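Local coordinates for hypothetical protein (Prochlorococcus marinus, PDB 2HX5) that probably hydrolyses 1,4-dihydroxy-2-naphthoyl-CoA to 1,4-dihydroxy-2-naphthoate and coenzyme A, a step on the way to phylloquinone, at residues P63-P68 and H129-P134; I69-A74 and L117-A122; E89-R94 and H103-C108. All coordinates share one frame; numbering follows the deposited sequence. Where two conformers were deposited one is given.

Overall arrangement
All three contacts reach one antiparallel sheet of the hotdog fold, whose strands run across it in the order 9-13, 85-96, 99-108, 111-124, 65-76. Interactions 1 and 2 share strand 65-76; their centres lie about 14 Å apart and they touch through Leu67 and His120. Interaction 2 pairs that strand with 111-124, and interaction 3 pairs 85-96 with 99-108, their centres about 13 Å apart; Ile118 packs on Phe104 between them. The centres of interactions 1 and 3 are about 23 Å apart. Along the chain interaction 1 spans interaction 2, which spans interaction 3. One continuous sheet results, tied by interaction 1 to the loop before helix 135-143 and continued beyond interaction 2 into the second subunit.

Interaction 1. Residues P63-P68 and H129-P134; sequences PEVALP and HRCALP
Val65 sets its two methyl groups astride the sulfur of Cys131: CG1 and CG2 of Val65 each lie 3.8 Å from SG of Cys131, so the thiol meets the forked end of the side chain evenly. Two torsions bring this about. In Val65, CG1 stands opposite the backbone N (chi1 176°), which places it beside both the thiol and a proline ring; in Cys131, SG sits between the backbone N and the carbonyl carbon (chi1 67°). The same CG1 of Val65 touches CG of Pro134 at 3.8 Å, the valine crossing the ring at a slant. Both CG and CD of Pro134 face CG1 of Val65, and CD of Pro134 also meets CD2 of Leu67 at 3.9 Å. Leu67 and Pro134 run past one another in opposite directions, and the leucine reaches the loop by its end. CD2 of Leu67 also comes within 4.3 Å of CD2 of Leu133. No hydrogen bond joins the two segments; the side chains meet by apolar packing. Ala122 and Ile137 add to it from strand 111-124 and helix 135-143. Pro134 is the N-cap residue of helix 135-143; the packing therefore seats the start of that C-terminal helix against the entry of strand 65-76, at one end of the hotdog sheet and beside a bound 2-ethoxyethanol.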
loop_
_atom_site.group_PDB
_atom_site.type_symbol
_atom_site.label_atom_id
_atom_site.label_comp_id
_atom_site.label_asym_id
_atom_site.label_seq_id
_atom_site.Cartn_x
_atom_site.Cartn_y
_atom_site.Cartn_z
ATOM N N PRO A 63 10.636 2.912 22.305
ATOM C CA PRO A 63 10.937 4.317 22.430
ATOM C C PRO A 63 9.830 5.090 23.189
ATOM O O PRO A 63 8.631 4.868 22.959
ATOM C CB PRO A 63 11.045 4.766 20.983
ATOM C CG PRO A 63 11.485 3.529 20.252
ATOM C CD PRO A 63 10.744 2.415 20.926
ATOM N N GLU A 64 10.254 6.013 24.031
ATOM C CA GLU A 64 9.352 6.673 24.944
ATOM C C GLU A 64 8.569 7.818 24.318
ATOM O O GLU A 64 7.509 8.152 24.802
ATOM C CB GLU A 64 10.142 7.096 26.133
ATOM C CG GLU A 64 10.561 5.763 26.870
ATOM C CD GLU A 64 11.894 5.813 27.582
ATOM O OE1 GLU A 64 12.931 5.951 26.900
ATOM O OE2 GLU A 64 11.899 5.664 28.819
ATOM N N VAL A 65 9.100 8.379 23.234
ATOM C CA VAL A 65 8.514 9.573 22.560
ATOM C C VAL A 65 7.990 9.149 21.200
ATOM O O VAL A 65 8.742 8.494 20.448
ATOM C CB VAL A 65 9.564 10.714 22.395
ATOM C CG1 VAL A 65 8.982 11.877 21.617
ATOM C CG2 VAL A 65 10.030 11.189 23.771
ATOM N N ALA A 66 6.707 9.422 20.934
ATOM C CA ALA A 66 6.075 9.194 19.642
ATOM C C ALA A 66 6.178 10.511 18.868
ATOM O O ALA A 66 6.248 11.575 19.430
ATOM C CB ALA A 66 4.591 8.825 19.798
ATOM N N LEU A 67 6.235 10.418 17.546
ATOM C CA LEU A 67 6.370 11.588 16.640
ATOM C C LEU A 67 5.206 11.583 15.628
ATOM O O LEU A 67 5.433 11.535 14.377
ATOM C CB LEU A 67 7.718 11.563 15.933
ATOM C CG LEU A 67 8.979 11.573 16.773
ATOM C CD1 LEU A 67 10.225 11.385 15.952
ATOM C CD2 LEU A 67 9.110 12.890 17.540
ATOM N N PRO A 68 3.978 11.611 16.110
ATOM C CA PRO A 68 2.844 11.565 15.175
ATOM C C PRO A 68 2.840 12.743 14.191
ATOM O O PRO A 68 3.170 13.880 14.513
ATOM C CB PRO A 68 1.619 11.674 16.063
ATOM C CG PRO A 68 2.122 12.321 17.330
ATOM C CD PRO A 68 3.494 11.720 17.500
ATOM N N HIS A 129 0.834 13.283 26.063
ATOM C CA HIS A 129 1.094 14.707 26.352
ATOM C C HIS A 129 2.257 15.150 25.492
ATOM O O HIS A 129 3.207 14.403 25.284
ATOM C CB HIS A 129 1.502 14.959 27.821
ATOM C CG HIS A 129 0.406 14.793 28.831
ATOM N ND1 HIS A 129 0.355 15.567 29.976
ATOM C CD2 HIS A 129 -0.611 13.896 28.940
ATOM C CE1 HIS A 129 -0.670 15.185 30.722
ATOM N NE2 HIS A 129 -1.256 14.153 30.137
ATOM N N ARG A 130 2.227 16.411 25.070
ATOM C CA ARG A 130 3.315 16.993 24.345
ATOM C C ARG A 130 4.575 16.935 25.161
ATOM O O ARG A 130 4.541 17.178 26.364
ATOM C CB ARG A 130 2.994 18.457 24.001
ATOM C CG ARG A 130 1.940 18.596 22.981
ATOM C CD ARG A 130 1.352 20.031 22.895
ATOM N NE ARG A 130 0.370 20.120 21.802
ATOM C CZ ARG A 130 -0.880 19.654 21.876
ATOM N NH1 ARG A 130 -1.320 19.028 22.973
ATOM N NH2 ARG A 130 -1.697 19.760 20.836
ATOM N N CYS A 131 5.693 16.685 24.511
ATOM C CA CYS A 131 6.965 16.619 25.220
ATOM C C CYS A 131 8.098 17.124 24.351
ATOM O O CYS A 131 7.889 17.427 23.172
ATOM C CB CYS A 131 7.241 15.198 25.689
ATOM S SG CYS A 131 7.548 14.005 24.378
ATOM N N ALA A 132 9.303 17.180 24.897
ATOM C CA ALA A 132 10.436 17.618 24.080
ATOM C C ALA A 132 10.820 16.611 23.008
ATOM O O ALA A 132 10.650 15.398 23.165
ATOM C CB ALA A 132 11.630 17.901 24.966
ATOM N N LEU A 133 11.333 17.120 21.884
ATOM C CA LEU A 133 11.875 16.255 20.835
ATOM C C LEU A 133 12.964 15.318 21.405
ATOM O O LEU A 133 13.748 15.730 22.271
ATOM C CB LEU A 133 12.458 17.108 19.696
ATOM C CG LEU A 133 11.436 17.884 18.873
ATOM C CD1 LEU A 133 12.171 18.930 18.045
ATOM C CD2 LEU A 133 10.593 16.940 18.030
ATOM N N PRO A 134 13.021 14.062 20.926
ATOM C CA PRO A 134 14.119 13.188 21.338
ATOM C C PRO A 134 15.460 13.784 20.964
ATOM O O PRO A 134 15.600 14.433 19.953
ATOM C CB PRO A 134 13.902 11.918 20.521
ATOM C CG PRO A 134 12.521 11.927 20.116
ATOM C CD PRO A 134 12.159 13.377 19.955
#

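Interaction 2. Residues I69-A74 and L117-A122; sequences IIHCQA and LIRHLA
Two consecutive residues, Ile70 and His71, sit against the single residue Arg119 in a classic beta bulge that shifts the antiparallel register by one residue. Two bonds define it: N of Ile70 donates to O of Arg119 at 2.9 Å, and N of Arg119 returns a nearly straight bond (174°) to O of His71. Beyond the bulge the ladder is regular, Gln73 and Leu117 forming a hydrogen-bonded pair.

Arg119 works across the bulge with its whole length. Its aliphatic part passes Ile70 at a slant, CD of Arg119 lying 3.9 Å from CD1 of Ile70; a bend at chi3 (-54°) then brings the guanidinium alongside the imidazole of His71. The two planes are only 10° apart, and CD2 of His71 lies over one face of the guanidinium, 3.8 Å from NH2 of Arg119. The imidazole is held at both nitrogens: NE2 of His71 gives an in-plane bond of 2.9 Å to a lone pair on OE1 of Gln73, and ND1 bonds to Asp75 of the second subunit. NE of Arg119 bonds to OE1 of Gln101. With an alanine in place of this arginine, OE1 of Gln101 would be likely to lose its N-H donor and His71 the guanidinium alongside it.

On the other face, with Ile69, Ile118 and His120, CG1 of Ile69 makes a CH-pi contact over the His120 ring, 3.9 Å from its centroid, and also packs 3.5 Å from CG2 of Ile118. ND1 of His120 bonds to O of Leu67. That side lies on helix 29-45, where Ile69 meets His35 and Ile118 meets Cys34. Strand 99-108 borders 111-124 on its far edge, while residues 71-74 pair antiparallel with a strand of the second subunit, carrying the sheet across the interface.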
loop_
_atom_site.group_PDB
_atom_site.type_symbol
_atom_site.label_atom_id
_atom_site.label_comp_id
_atom_site.label_asym_id
_atom_site.label_seq_id
_atom_site.Cartn_x
_atom_site.Cartn_y
_atom_site.Cartn_z
ATOM N N ILE A 69 2.440 12.417 12.986
ATOM C CA ILE A 69 2.193 13.389 11.960
ATOM C C ILE A 69 0.854 14.061 12.234
ATOM O O ILE A 69 -0.193 13.405 12.270
ATOM C CB ILE A 69 2.259 12.741 10.541
ATOM C CG1 ILE A 69 3.718 12.289 10.306
ATOM C CG2 ILE A 69 1.780 13.668 9.452
ATOM C CD1 ILE A 69 3.932 11.207 9.213
ATOM N N ILE A 70 0.871 15.395 12.369
ATOM C CA ILE A 70 -0.336 16.141 12.616
ATOM C C ILE A 70 -0.870 16.856 11.365
ATOM O O ILE A 70 -2.028 17.270 11.352
ATOM C CB ILE A 70 -0.166 17.146 13.787
ATOM C CG1 ILE A 70 1.029 18.051 13.572
ATOM C CG2 ILE A 70 -0.020 16.346 15.077
ATOM C CD1 ILE A 70 1.036 19.350 14.436
ATOM N N HIS A 71 -0.022 17.033 10.364
ATOM C CA HIS A 71 -0.403 17.705 9.102
ATOM C C HIS A 71 0.533 17.245 8.025
ATOM O O HIS A 71 1.734 17.079 8.252
ATOM C CB HIS A 71 -0.341 19.232 9.232
ATOM C CG HIS A 71 -0.531 19.962 7.942
ATOM N ND1 HIS A 71 -1.777 20.127 7.375
ATOM C CD2 HIS A 71 0.355 20.549 7.097
ATOM C CE1 HIS A 71 -1.648 20.762 6.217
ATOM N NE2 HIS A 71 -0.366 21.047 6.029
ATOM N N CYS A 72 0.018 17.050 6.833
ATOM C CA CYS A 72 0.864 16.902 5.671
ATOM C C CYS A 72 0.153 17.364 4.429
ATOM O O CYS A 72 -1.089 17.526 4.421
ATOM C CB CYS A 72 1.326 15.478 5.448
ATOM S SG CYS A 72 -0.034 14.265 5.151
ATOM N N GLN A 73 0.926 17.712 3.414
ATOM C CA GLN A 73 0.396 18.224 2.172
ATOM C C GLN A 73 1.397 17.991 1.051
ATOM O O GLN A 73 2.578 17.781 1.264
ATOM C CB GLN A 73 0.070 19.710 2.274
ATOM C CG GLN A 73 1.233 20.611 2.639
ATOM C CD GLN A 73 0.803 22.039 2.644
ATOM O OE1 GLN A 73 0.392 22.579 3.709
ATOM N NE2 GLN A 73 0.825 22.674 1.483
ATOM N N ALA A 74 0.881 18.055 -0.158
ATOM C CA ALA A 74 1.703 17.913 -1.360
ATOM C C ALA A 74 1.130 18.655 -2.512
ATOM O O ALA A 74 -0.120 18.776 -2.629
ATOM C CB ALA A 74 1.901 16.484 -1.755
ATOM N N LEU A 117 5.185 18.411 2.378
ATOM C CA LEU A 117 5.541 18.924 3.695
ATOM C C LEU A 117 4.872 18.013 4.708
ATOM O O LEU A 117 3.675 17.714 4.572
ATOM C CB LEU A 117 5.028 20.362 3.850
ATOM C CG LEU A 117 5.351 21.022 5.160
ATOM C CD1 LEU A 117 6.826 21.503 5.179
ATOM C CD2 LEU A 117 4.482 22.321 5.377
ATOM N N ILE A 118 5.590 17.550 5.730
ATOM C CA ILE A 118 5.090 16.689 6.785
ATOM C C ILE A 118 5.461 17.329 8.102
ATOM O O ILE A 118 6.633 17.635 8.321
ATOM C CB ILE A 118 5.669 15.276 6.704
ATOM C CG1 ILE A 118 5.266 14.589 5.406
ATOM C CG2 ILE A 118 5.143 14.415 7.889
ATOM C CD1 ILE A 118 5.750 13.124 5.266
ATOM N N ARG A 119 4.482 17.560 8.980
ATOM C CA ARG A 119 4.688 18.134 10.314
ATOM C C ARG A 119 4.400 17.149 11.404
ATOM O O ARG A 119 3.366 16.508 11.401
ATOM C CB ARG A 119 3.783 19.364 10.463
ATOM C CG ARG A 119 4.009 20.160 11.725
ATOM C CD ARG A 119 3.056 21.394 11.815
ATOM N NE ARG A 119 3.167 22.209 10.618
ATOM C CZ ARG A 119 2.134 22.684 9.887
ATOM N NH1 ARG A 119 0.849 22.566 10.265
ATOM N NH2 ARG A 119 2.376 23.304 8.747
ATOM N N HIS A 120 5.353 17.049 12.353
ATOM C CA HIS A 120 5.299 16.132 13.466
ATOM C C HIS A 120 5.221 16.839 14.793
ATOM O O HIS A 120 5.829 17.910 14.949
ATOM C CB HIS A 120 6.600 15.306 13.516
ATOM C CG HIS A 120 6.882 14.451 12.309
ATOM N ND1 HIS A 120 6.728 13.072 12.312
ATOM C CD2 HIS A 120 7.372 14.788 11.084
ATOM C CE1 HIS A 120 7.071 12.622 11.098
ATOM N NE2 HIS A 120 7.503 13.629 10.362
ATOM N N LEU A 121 4.564 16.210 15.756
ATOM C CA LEU A 121 4.555 16.674 17.128
ATOM C C LEU A 121 5.202 15.573 17.963
ATOM O O LEU A 121 4.868 14.378 17.775
ATOM C CB LEU A 121 3.095 16.882 17.560
ATOM C CG LEU A 121 2.672 17.522 18.854
ATOM C CD1 LEU A 121 3.385 18.858 19.075
ATOM C CD2 LEU A 121 1.141 17.718 18.764
ATOM N N ALA A 122 6.034 15.972 18.924
ATOM C CA ALA A 122 6.562 15.007 19.895
ATOM C C ALA A 122 5.580 14.863 21.062
ATOM O O ALA A 122 5.213 15.870 21.680
ATOM C CB ALA A 122 7.969 15.400 20.399
#

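Interaction 3. Residues E89-R94 and H103-C108; sequences ELRPER and HFEFRC
Arg91 swings across the strand pair toward Glu105, guanidinium and carboxylate planes 32° apart. NH1 of Arg91 bonds OE1 of Glu105 at 3.1 Å in a salt bridge, yet not head-on: the nitrogen stands above the carboxylate plane, 59° out of it. Glu89 approaches differently. Its OE2 sits over one guanidinium face, toward the rim, 3.2 Å from NH2 of Arg91, a purely electrostatic pairing, since the oxygen is well out of the plane of the N-H groups. Glu105 reaches the arginine on a chain extended beyond CG, with CG opposite the backbone N (chi1 178°); in the conformer given, OE2 of Glu105 also forms a salt bridge with NE of Arg107, its hydrogen bond weak. A water in the guanidinium plane accepts from NH1 of Arg91 at 2.8 Å and donates to O of Glu89; it also lies in the ring plane of His103, hydrogen-bonded to ND1.

On the opposite side of the sheet Leu90 crosses Phe104 at a slant, CG of Leu90 lying 3.7 Å from CD2 of Phe104. This apolar pair rests on Ser37 of helix 29-45. Between the two faces, Glu89-Glu105 and Arg91-His103 are hydrogen-bonded pairs of the 85-96/99-108 hairpin, each closed by two backbone bonds.

OE1 of Glu89 and OE2 of Glu105 come within 4.6 Å, a closeness that Arg91, paired with both, probably offsets; Arg107, in the conformer given, extends this charge network on the face turned away from the helix.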
loop_
_atom_site.group_PDB
_atom_site.type_symbol
_atom_site.label_atom_id
_atom_site.label_comp_id
_atom_site.label_asym_id
_atom_site.label_seq_id
_atom_site.Cartn_x
_atom_site.Cartn_y
_atom_site.Cartn_z
ATOM N N GLU A 89 15.274 16.064 -2.232
ATOM C CA GLU A 89 15.981 16.950 -1.336
ATOM C C GLU A 89 15.114 17.245 -0.134
ATOM O O GLU A 89 13.957 17.663 -0.271
ATOM C CB GLU A 89 16.314 18.257 -2.026
ATOM C CG GLU A 89 16.974 19.232 -1.054
ATOM C CD GLU A 89 17.839 20.312 -1.713
ATOM O OE1 GLU A 89 17.844 20.412 -2.980
ATOM O OE2 GLU A 89 18.511 21.034 -0.919
ATOM N N LEU A 90 15.645 17.031 1.056
ATOM C CA LEU A 90 14.917 17.214 2.296
ATOM C C LEU A 90 15.410 18.500 2.967
ATOM O O LEU A 90 16.629 18.782 3.036
ATOM C CB LEU A 90 15.183 16.045 3.275
ATOM C CG LEU A 90 14.370 14.777 3.106
ATOM C CD1 LEU A 90 14.579 14.203 1.701
ATOM C CD2 LEU A 90 14.723 13.800 4.183
ATOM N N ARG A 91 14.455 19.259 3.486
ATOM C CA ARG A 91 14.774 20.463 4.247
ATOM C C ARG A 91 13.969 20.451 5.550
ATOM O O ARG A 91 12.782 20.790 5.530
ATOM C CB ARG A 91 14.483 21.727 3.430
ATOM C CG ARG A 91 15.425 21.905 2.264
ATOM C CD ARG A 91 15.037 23.098 1.405
ATOM N NE ARG A 91 15.931 23.427 0.282
ATOM C CZ ARG A 91 15.774 22.993 -0.978
ATOM N NH1 ARG A 91 14.799 22.110 -1.342
ATOM N NH2 ARG A 91 16.631 23.446 -1.892
ATOM N N PRO A 92 14.595 19.991 6.646
ATOM C CA PRO A 92 13.934 19.981 7.944
ATOM C C PRO A 92 13.922 21.354 8.628
ATOM O O PRO A 92 14.806 22.170 8.363
ATOM C CB PRO A 92 14.737 18.931 8.752
ATOM C CG PRO A 92 15.830 18.405 7.852
ATOM C CD PRO A 92 15.940 19.356 6.706
ATOM N N GLU A 93 12.927 21.594 9.477
ATOM C CA GLU A 93 12.821 22.843 10.229
ATOM C C GLU A 93 12.290 22.515 11.597
ATOM O O GLU A 93 11.217 21.933 11.723
ATOM C CB GLU A 93 11.864 23.818 9.554
ATOM C CG GLU A 93 11.748 25.167 10.235
ATOM C CD GLU A 93 10.738 26.154 9.554
ATOM O OE1 GLU A 93 10.335 25.933 8.392
ATOM O OE2 GLU A 93 10.369 27.177 10.186
ATOM N N ARG A 94 13.057 22.866 12.632
ATOM C CA ARG A 94 12.535 22.850 13.991
ATOM C C ARG A 94 11.511 23.960 14.042
ATOM O O ARG A 94 11.768 25.074 13.567
ATOM C CB ARG A 94 13.634 23.076 15.009
ATOM C CG ARG A 94 13.227 22.884 16.444
ATOM C CD ARG A 94 14.364 23.294 17.408
ATOM N NE ARG A 94 15.424 22.279 17.537
ATOM C CZ ARG A 94 16.644 22.347 16.991
ATOM N NH1 ARG A 94 17.009 23.393 16.250
ATOM N NH2 ARG A 94 17.525 21.355 17.198
ATOM N N HIS A 103 10.292 19.390 4.618
ATOM C CA HIS A 103 9.894 19.676 3.255
ATOM C C HIS A 103 10.669 18.727 2.336
ATOM O O HIS A 103 11.890 18.511 2.526
ATOM C CB HIS A 103 10.165 21.142 2.901
ATOM C CG HIS A 103 9.722 21.542 1.540
ATOM N ND1 HIS A 103 10.576 21.458 0.467
ATOM C CD2 HIS A 103 8.566 22.105 1.083
ATOM C CE1 HIS A 103 9.968 21.945 -0.604
ATOM N NE2 HIS A 103 8.743 22.340 -0.253
ATOM N N PHE A 104 9.994 18.173 1.325
ATOM C CA PHE A 104 10.554 17.217 0.420
ATOM C C PHE A 104 10.357 17.753 -0.973
ATOM O O PHE A 104 9.215 18.028 -1.387
ATOM C CB PHE A 104 9.793 15.895 0.541
ATOM C CG PHE A 104 9.782 15.297 1.934
ATOM C CD1 PHE A 104 8.861 15.671 2.887
ATOM C CD2 PHE A 104 10.743 14.343 2.277
ATOM C CE1 PHE A 104 8.855 15.115 4.152
ATOM C CE2 PHE A 104 10.719 13.792 3.520
ATOM C CZ PHE A 104 9.767 14.174 4.460
ATOM N N GLU A 105 11.429 17.862 -1.752
ATOM C CA GLU A 105 11.320 18.277 -3.155
ATOM C C GLU A 105 11.761 17.108 -4.054
ATOM O O GLU A 105 12.845 16.541 -3.815
ATOM C CB GLU A 105 12.228 19.480 -3.366
ATOM C CG GLU A 105 12.268 19.996 -4.704
ATOM C CD GLU A 105 13.283 21.148 -4.829
ATOM O OE1 GLU A 105 13.199 22.097 -4.043
ATOM O OE2 GLU A 105 14.177 21.052 -5.681
ATOM N N PHE A 106 10.957 16.741 -5.047
ATOM C CA PHE A 106 11.243 15.613 -5.936
ATOM C C PHE A 106 11.552 16.144 -7.297
ATOM O O PHE A 106 10.703 16.865 -7.877
ATOM C CB PHE A 106 10.012 14.727 -6.059
ATOM C CG PHE A 106 9.654 14.008 -4.798
ATOM C CD1 PHE A 106 8.932 14.662 -3.825
ATOM C CD2 PHE A 106 10.011 12.663 -4.589
ATOM C CE1 PHE A 106 8.603 14.024 -2.651
ATOM C CE2 PHE A 106 9.655 11.999 -3.416
ATOM C CZ PHE A 106 8.961 12.689 -2.432
ATOM N N ARG A 107 12.755 15.856 -7.812
ATOM C CA ARG A 107 13.142 16.311 -9.138
ATOM C C ARG A 107 13.316 15.104 -10.055
ATOM O O ARG A 107 13.712 14.034 -9.615
ATOM C CB ARG A 107 14.460 17.104 -9.108
ATOM C CG ARG A 107 14.313 18.552 -8.677
ATOM C CD ARG A 107 15.629 19.349 -8.710
ATOM N NE ARG A 107 15.496 20.629 -7.996
ATOM C CZ ARG A 107 15.188 21.797 -8.548
ATOM N NH1 ARG A 107 15.034 21.922 -9.864
ATOM N NH2 ARG A 107 15.081 22.878 -7.766
ATOM N N CYS A 108 13.003 15.276 -11.331
ATOM C CA CYS A 108 13.281 14.279 -12.333
ATOM C C CYS A 108 13.757 15.059 -13.533
ATOM O O CYS A 108 13.098 16.016 -13.940
ATOM C CB CYS A 108 12.031 13.533 -12.671
ATOM S SG CYS A 108 12.302 12.180 -13.837
HETATM O O HOH W 1 13.174 20.450 0.252
#